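Local coordinates for protein CrataBL (Crataeva tapia, PDB 4IHZ) that inhibits trypsin and, probably more strongly, factor Xa, and probably also binds glucose and N-acetylglucosamine as a lectin, at residues I10-S15 / I38-F43; K84-K89 / R147-R152. All blocks are in the same frame, centred on the assembly; numbering follows the deposited sequence.

Contact 1: residues I10-S15 / I38-F43; sequences ILPSTS and ITQLRF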
loop_
_atom_site.group_PDB
_atom_site.type_symbol
_atom_site.label_atom_id
_atom_site.label_comp_id
_atom_site.label_asym_id
_atom_site.label_seq_id
_atom_site.Cartn_x
_atom_site.Cartn_y
_atom_site.Cartn_z
ATOM N N ILE A 10 7.940 2.167 18.277
ATOM C CA ILE A 10 7.964 0.930 19.057
ATOM C C ILE A 10 9.415 0.654 19.438
ATOM O O ILE A 10 10.302 0.569 18.581
ATOM C CB ILE A 10 7.406 -0.258 18.238
ATOM C CG1 ILE A 10 5.951 0.017 17.826
ATOM C CG2 ILE A 10 7.567 -1.572 19.089
ATOM C CD1 ILE A 10 5.469 -0.967 16.759
ATOM N N LEU A 11 9.676 0.544 20.739
ATOM C CA LEU A 11 11.048 0.336 21.187
ATOM C C LEU A 11 11.078 -0.805 22.180
ATOM O O LEU A 11 10.131 -0.956 22.951
ATOM C CB LEU A 11 11.571 1.612 21.858
ATOM C CG LEU A 11 11.770 2.746 20.838
ATOM C CD1 LEU A 11 11.743 4.053 21.558
ATOM C CD2 LEU A 11 13.134 2.547 20.123
ATOM N N PRO A 12 12.155 -1.615 22.182
ATOM C CA PRO A 12 12.300 -2.566 23.289
ATOM C C PRO A 12 12.276 -1.829 24.626
ATOM O O PRO A 12 12.730 -0.690 24.743
ATOM C CB PRO A 12 13.688 -3.163 23.048
ATOM C CG PRO A 12 13.986 -2.861 21.554
ATOM C CD PRO A 12 13.388 -1.523 21.382
ATOM N N SER A 13 11.720 -2.499 25.634
ATOM C CA SER A 13 11.574 -1.878 26.937
ATOM C C SER A 13 12.891 -1.435 27.532
ATOM O O SER A 13 12.903 -0.461 28.283
ATOM C CB SER A 13 10.833 -2.828 27.863
ATOM O OG SER A 13 9.467 -2.740 27.507
ATOM N N THR A 14 13.980 -2.148 27.223
ATOM C CA THR A 14 15.282 -1.795 27.783
ATOM C C THR A 14 16.394 -1.470 26.777
ATOM O O THR A 14 17.591 -1.666 27.085
ATOM C CB THR A 14 15.796 -2.862 28.750
ATOM O OG1 THR A 14 16.059 -4.069 28.026
ATOM C CG2 THR A 14 14.773 -3.125 29.868
ATOM N N SER A 15 16.011 -0.955 25.605
ATOM C CA SER A 15 16.971 -0.710 24.514
ATOM C C SER A 15 16.508 0.509 23.723
ATOM O O SER A 15 15.319 0.830 23.738
ATOM C CB SER A 15 16.965 -1.931 23.584
ATOM O OG SER A 15 17.524 -1.658 22.338
ATOM N N ILE A 38 10.012 -6.240 9.282
ATOM C CA ILE A 38 10.226 -5.100 10.167
ATOM C C ILE A 38 11.489 -5.469 10.943
ATOM O O ILE A 38 11.473 -6.424 11.746
ATOM C CB ILE A 38 9.042 -4.943 11.170
ATOM C CG1 ILE A 38 7.701 -4.705 10.448
ATOM C CG2 ILE A 38 9.335 -3.809 12.187
ATOM C CD1 ILE A 38 7.697 -3.482 9.569
ATOM N N THR A 39 12.578 -4.749 10.699
ATOM C CA THR A 39 13.871 -5.139 11.256
ATOM C C THR A 39 14.399 -4.114 12.241
ATOM O O THR A 39 14.043 -2.930 12.188
ATOM C CB THR A 39 14.938 -5.410 10.179
ATOM O OG1 THR A 39 15.062 -4.253 9.351
ATOM C CG2 THR A 39 14.515 -6.645 9.323
ATOM N N GLN A 40 15.278 -4.553 13.119
ATOM C CA GLN A 40 15.772 -3.727 14.175
ATOM C C GLN A 40 17.007 -2.939 13.754
ATOM O O GLN A 40 17.917 -3.471 13.114
ATOM C CB GLN A 40 16.083 -4.613 15.393
ATOM C CG GLN A 40 16.319 -3.784 16.655
ATOM C CD GLN A 40 16.479 -4.631 17.869
ATOM O OE1 GLN A 40 17.048 -5.742 17.813
ATOM N NE2 GLN A 40 16.012 -4.122 18.997
ATOM N N LEU A 41 17.031 -1.664 14.099
ATOM C CA LEU A 41 18.177 -0.824 13.755
ATOM C C LEU A 41 19.165 -0.851 14.903
ATOM O O LEU A 41 19.037 -0.109 15.871
ATOM C CB LEU A 41 17.680 0.612 13.548
ATOM C CG LEU A 41 16.645 0.831 12.448
ATOM C CD1 LEU A 41 16.351 2.310 12.304
ATOM C CD2 LEU A 41 17.200 0.348 11.153
ATOM N N ARG A 42 20.117 -1.790 14.833
ATOM C CA ARG A 42 20.966 -2.100 15.992
ATOM C C ARG A 42 22.317 -1.416 16.123
ATOM O O ARG A 42 22.773 -1.130 17.244
ATOM C CB ARG A 42 21.225 -3.595 15.981
ATOM C CG ARG A 42 20.066 -4.386 16.409
ATOM C CD ARG A 42 20.546 -5.763 16.715
ATOM N NE ARG A 42 21.004 -6.386 15.492
ATOM C CZ ARG A 42 21.671 -7.539 15.500
ATOM N NH1 ARG A 42 21.941 -8.109 16.696
ATOM N NH2 ARG A 42 22.041 -8.095 14.334
ATOM N N PHE A 43 22.992 -1.213 14.993
ATOM C CA PHE A 43 24.398 -0.819 15.030
ATOM C C PHE A 43 24.636 0.362 14.105
ATOM O O PHE A 43 24.921 0.172 12.908
ATOM C CB PHE A 43 25.266 -2.005 14.612
ATOM C CG PHE A 43 25.096 -3.219 15.498
ATOM C CD1 PHE A 43 24.619 -4.414 14.981
ATOM C CD2 PHE A 43 25.414 -3.162 16.858
ATOM C CE1 PHE A 43 24.459 -5.531 15.798
ATOM C CE2 PHE A 43 25.253 -4.292 17.689
ATOM C CZ PHE A 43 24.785 -5.464 17.169
#
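Pro12 and Gln40 meet in the one close approach between segments 10-15 and 38-43, and it is a van der Waals contact of ring carbon against amide nitrogen, with CG of Pro12 lying 3.5 Å from NE2 of Gln40. The two side chains come from opposite directions. The proline carbon lies almost on the extension of the CD–NE2 bond, the angle from Gln40 CD through Gln40 NE2 to Pro12 CG being about 165°, which places it beyond the amino end of the amide. Gln40 reaches this far because its CG is anti to the backbone N (chi1 -167°) and the chain stays extended beyond it. Phe19 touches both Pro12 and Gln40, adding an aromatic neighbour to this buried junction.

The contact belongs to a beta-trefoil, probably of the Kunitz-type inhibitor family. Strand 8-12 pairs antiparallel with strand 158-162 near the C terminus, whereas strand 38-40 pairs with strand 19-21, so the proline and the glutamine bring together parts of two different pairings.

Polar bonding fixes each partner from outside the pair. The amide of Gln40 is gripped at both ends, NE2 by the carbonyl of Ala17 and OE1 by Arg147, which should fix its rotation and lets a polar side chain be buried at little cost. A long glutamine suits this place, since it spans the distance between strands and offers a donor and an acceptor together. On the other side Pro12 opens a type I turn closed by a weak bond from Ser15 N to Pro12 O, 3.4 Å long. Arg159 binds the carbonyl oxygens of both Pro12 and Ser15, bracing the turn. Ser15 OG comes only to 4.4 Å from NE2 of Gln40 and bonds instead to the backbone N of Ala17, a role for which a short hydroxyl is well fitted.

Contact 2: residues K84-K89 / R147-R152; sequences KIWTVK and RYLAPR
Pro151 meets Val88 through a single ring carbon, its CG lying 3.8 Å from each of Val88 CG1 and CG2, so that the CG corner of the ring rests against both methyls of the valine fork. Val88 turns both methyls to this use with CG1 anti to the backbone N (chi1 162°), and the branched residue also suits its strand. Pro151 is the centre of an inverse gamma turn, and proline is compatible with that place because its ring restricts phi to negative values such as the -90° found here. The bond of the turn, Arg152 N to Ala150 O, is weak at 3.1 Å; the turn leaves the ring facing Val88.

Leu149, two residues back, supplies the second touch. Its CD1 methyl comes obliquely to the indole of Trp86, 4.1 Å from CZ3. Ile38 packs on both side chains, and Val99 on the tryptophan, while the indole NE1 is bonded to Thr73 OG1, so the large ring can lie in the trefoil interior with its one polar atom satisfied.

The touching parts run 52° apart and meet solely through apolar side chains. The absence of directional bonds suggests that, between these two segments, shape complementarity and exclusion of water carry the contact.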
loop_
_atom_site.group_PDB
_atom_site.type_symbol
_atom_site.label_atom_id
_atom_site.label_comp_id
_atom_site.label_asym_id
_atom_site.label_seq_id
_atom_site.Cartn_x
_atom_site.Cartn_y
_atom_site.Cartn_z
ATOM N N LYS A 84 1.686 0.205 3.496
ATOM C CA LYS A 84 2.471 0.361 4.736
ATOM C C LYS A 84 1.857 -0.379 5.918
ATOM O O LYS A 84 2.334 -0.237 7.054
ATOM C CB LYS A 84 2.517 1.851 5.072
ATOM C CG LYS A 84 3.163 2.710 3.976
ATOM C CD LYS A 84 2.951 4.154 4.282
ATOM C CE LYS A 84 3.513 5.042 3.166
ATOM N NZ LYS A 84 2.988 6.362 3.474
ATOM N N ILE A 85 0.799 -1.140 5.656
ATOM C CA ILE A 85 0.008 -1.728 6.730
ATOM C C ILE A 85 0.636 -3.063 7.137
ATOM O O ILE A 85 0.999 -3.875 6.310
ATOM C CB ILE A 85 -1.425 -1.905 6.237
ATOM C CG1 ILE A 85 -2.024 -0.522 5.909
ATOM C CG2 ILE A 85 -2.305 -2.687 7.310
ATOM C CD1 ILE A 85 -3.180 -0.577 4.930
ATOM N N TRP A 86 0.761 -3.274 8.451
ATOM C CA TRP A 86 1.375 -4.508 8.928
ATOM C C TRP A 86 0.467 -5.729 8.829
ATOM O O TRP A 86 -0.755 -5.638 8.964
ATOM C CB TRP A 86 1.794 -4.312 10.370
ATOM C CG TRP A 86 2.918 -3.309 10.541
ATOM C CD1 TRP A 86 3.297 -2.257 9.688
ATOM C CD2 TRP A 86 3.846 -3.283 11.631
ATOM N NE1 TRP A 86 4.425 -1.615 10.213
ATOM C CE2 TRP A 86 4.740 -2.214 11.408
ATOM C CE3 TRP A 86 3.991 -4.069 12.802
ATOM C CZ2 TRP A 86 5.808 -1.917 12.290
ATOM C CZ3 TRP A 86 5.024 -3.753 13.683
ATOM C CH2 TRP A 86 5.913 -2.687 13.426
ATOM N N THR A 87 1.079 -6.879 8.607
ATOM C CA THR A 87 0.341 -8.129 8.529
ATOM C C THR A 87 1.351 -9.217 8.901
ATOM O O THR A 87 2.466 -8.924 9.384
ATOM C CB THR A 87 -0.234 -8.345 7.108
ATOM O OG1 THR A 87 -1.020 -9.532 7.071
ATOM C CG2 THR A 87 0.853 -8.404 6.027
ATOM N N VAL A 88 0.963 -10.472 8.712
ATOM C CA VAL A 88 1.887 -11.572 8.932
ATOM C C VAL A 88 1.901 -12.462 7.716
ATOM O O VAL A 88 0.872 -12.676 7.111
ATOM C CB VAL A 88 1.474 -12.384 10.207
ATOM C CG1 VAL A 88 2.134 -13.803 10.260
ATOM C CG2 VAL A 88 1.781 -11.561 11.439
ATOM N N LYS A 89 3.081 -12.950 7.342
ATOM C CA LYS A 89 3.222 -13.843 6.197
ATOM C C LYS A 89 4.071 -15.024 6.592
ATOM O O LYS A 89 4.859 -14.933 7.532
ATOM C CB LYS A 89 3.859 -13.139 4.995
ATOM C CG LYS A 89 3.019 -11.944 4.468
ATOM C CD LYS A 89 3.650 -11.334 3.233
ATOM C CE LYS A 89 2.872 -10.136 2.724
ATOM N NZ LYS A 89 3.402 -9.707 1.383
ATOM N N ARG A 147 17.864 -8.603 12.712
ATOM C CA ARG A 147 16.802 -9.140 13.550
ATOM C C ARG A 147 15.486 -8.624 13.101
ATOM O O ARG A 147 15.373 -7.435 12.753
ATOM C CB ARG A 147 17.041 -8.771 15.004
ATOM C CG ARG A 147 18.466 -9.146 15.426
ATOM C CD ARG A 147 18.567 -9.510 16.867
ATOM N NE ARG A 147 18.071 -8.475 17.760
ATOM C CZ ARG A 147 18.098 -8.589 19.081
ATOM N NH1 ARG A 147 18.637 -9.678 19.641
ATOM N NH2 ARG A 147 17.631 -7.624 19.844
ATOM N N TYR A 148 14.476 -9.475 13.104
ATOM C CA TYR A 148 13.165 -9.099 12.545
ATOM C C TYR A 148 12.072 -9.510 13.501
ATOM O O TYR A 148 12.250 -10.405 14.326
ATOM C CB TYR A 148 12.958 -9.756 11.168
ATOM C CG TYR A 148 13.069 -11.257 11.188
ATOM C CD1 TYR A 148 11.932 -12.035 11.427
ATOM C CD2 TYR A 148 14.283 -11.875 10.966
ATOM C CE1 TYR A 148 12.031 -13.435 11.458
ATOM C CE2 TYR A 148 14.381 -13.252 11.002
ATOM C CZ TYR A 148 13.242 -14.006 11.214
ATOM O OH TYR A 148 13.322 -15.376 11.254
ATOM N N LEU A 149 10.932 -8.855 13.397
ATOM C CA LEU A 149 9.759 -9.171 14.229
ATOM C C LEU A 149 8.976 -10.357 13.659
ATOM O O LEU A 149 8.823 -10.482 12.454
ATOM C CB LEU A 149 8.861 -7.936 14.367
ATOM C CG LEU A 149 9.447 -6.730 15.077
ATOM C CD1 LEU A 149 8.319 -5.719 15.089
ATOM C CD2 LEU A 149 9.891 -7.085 16.510
ATOM N N ALA A 150 8.538 -11.251 14.552
ATOM C CA ALA A 150 7.821 -12.468 14.132
ATOM C C ALA A 150 6.877 -12.913 15.234
ATOM O O ALA A 150 7.195 -12.821 16.418
ATOM C CB ALA A 150 8.802 -13.542 13.831
ATOM N N PRO A 151 5.709 -13.437 14.848
ATOM C CA PRO A 151 4.743 -13.858 15.883
ATOM C C PRO A 151 4.975 -15.311 16.277
ATOM O O PRO A 151 4.333 -16.229 15.763
ATOM C CB PRO A 151 3.390 -13.660 15.186
ATOM C CG PRO A 151 3.691 -13.924 13.731
ATOM C CD PRO A 151 5.128 -13.457 13.495
ATOM N N ARG A 152 5.913 -15.516 17.197
ATOM C CA ARG A 152 6.299 -16.882 17.545
ATOM C C ARG A 152 6.205 -17.154 19.024
ATOM O O ARG A 152 6.963 -18.008 19.556
ATOM C CB ARG A 152 7.687 -17.194 16.992
ATOM C CG ARG A 152 7.703 -17.110 15.486
ATOM C CD ARG A 152 8.938 -17.665 14.826
ATOM N NE ARG A 152 8.971 -17.238 13.429
ATOM C CZ ARG A 152 10.041 -17.302 12.644
ATOM N NH1 ARG A 152 11.190 -17.820 13.096
ATOM N NH2 ARG A 152 9.962 -16.853 11.401
#

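From the N terminus, contact 1 closes first: between 10-15 and 38-43 the chain makes a loop of 22 residues that includes strand 19-21 and helix 22-26. Contact 2 follows wholly after it, 84-89 meeting 147-152 across 57 residues that include strands 96-100, 112-117, 120-125 and 134-139. The two loops are thus in series, neither nested nor crossing. They are nevertheless joined in space, because segment 38-43 runs beside 147-152: Leu149 N lies 3.0 Å from Ile38 O, a probable hydrogen bond. Contact 2 ties the strand pair 87-91 and 96-100 to strand 148-151 of the four-stranded sheet, and contact 1 carries the connection on to strand 8-12.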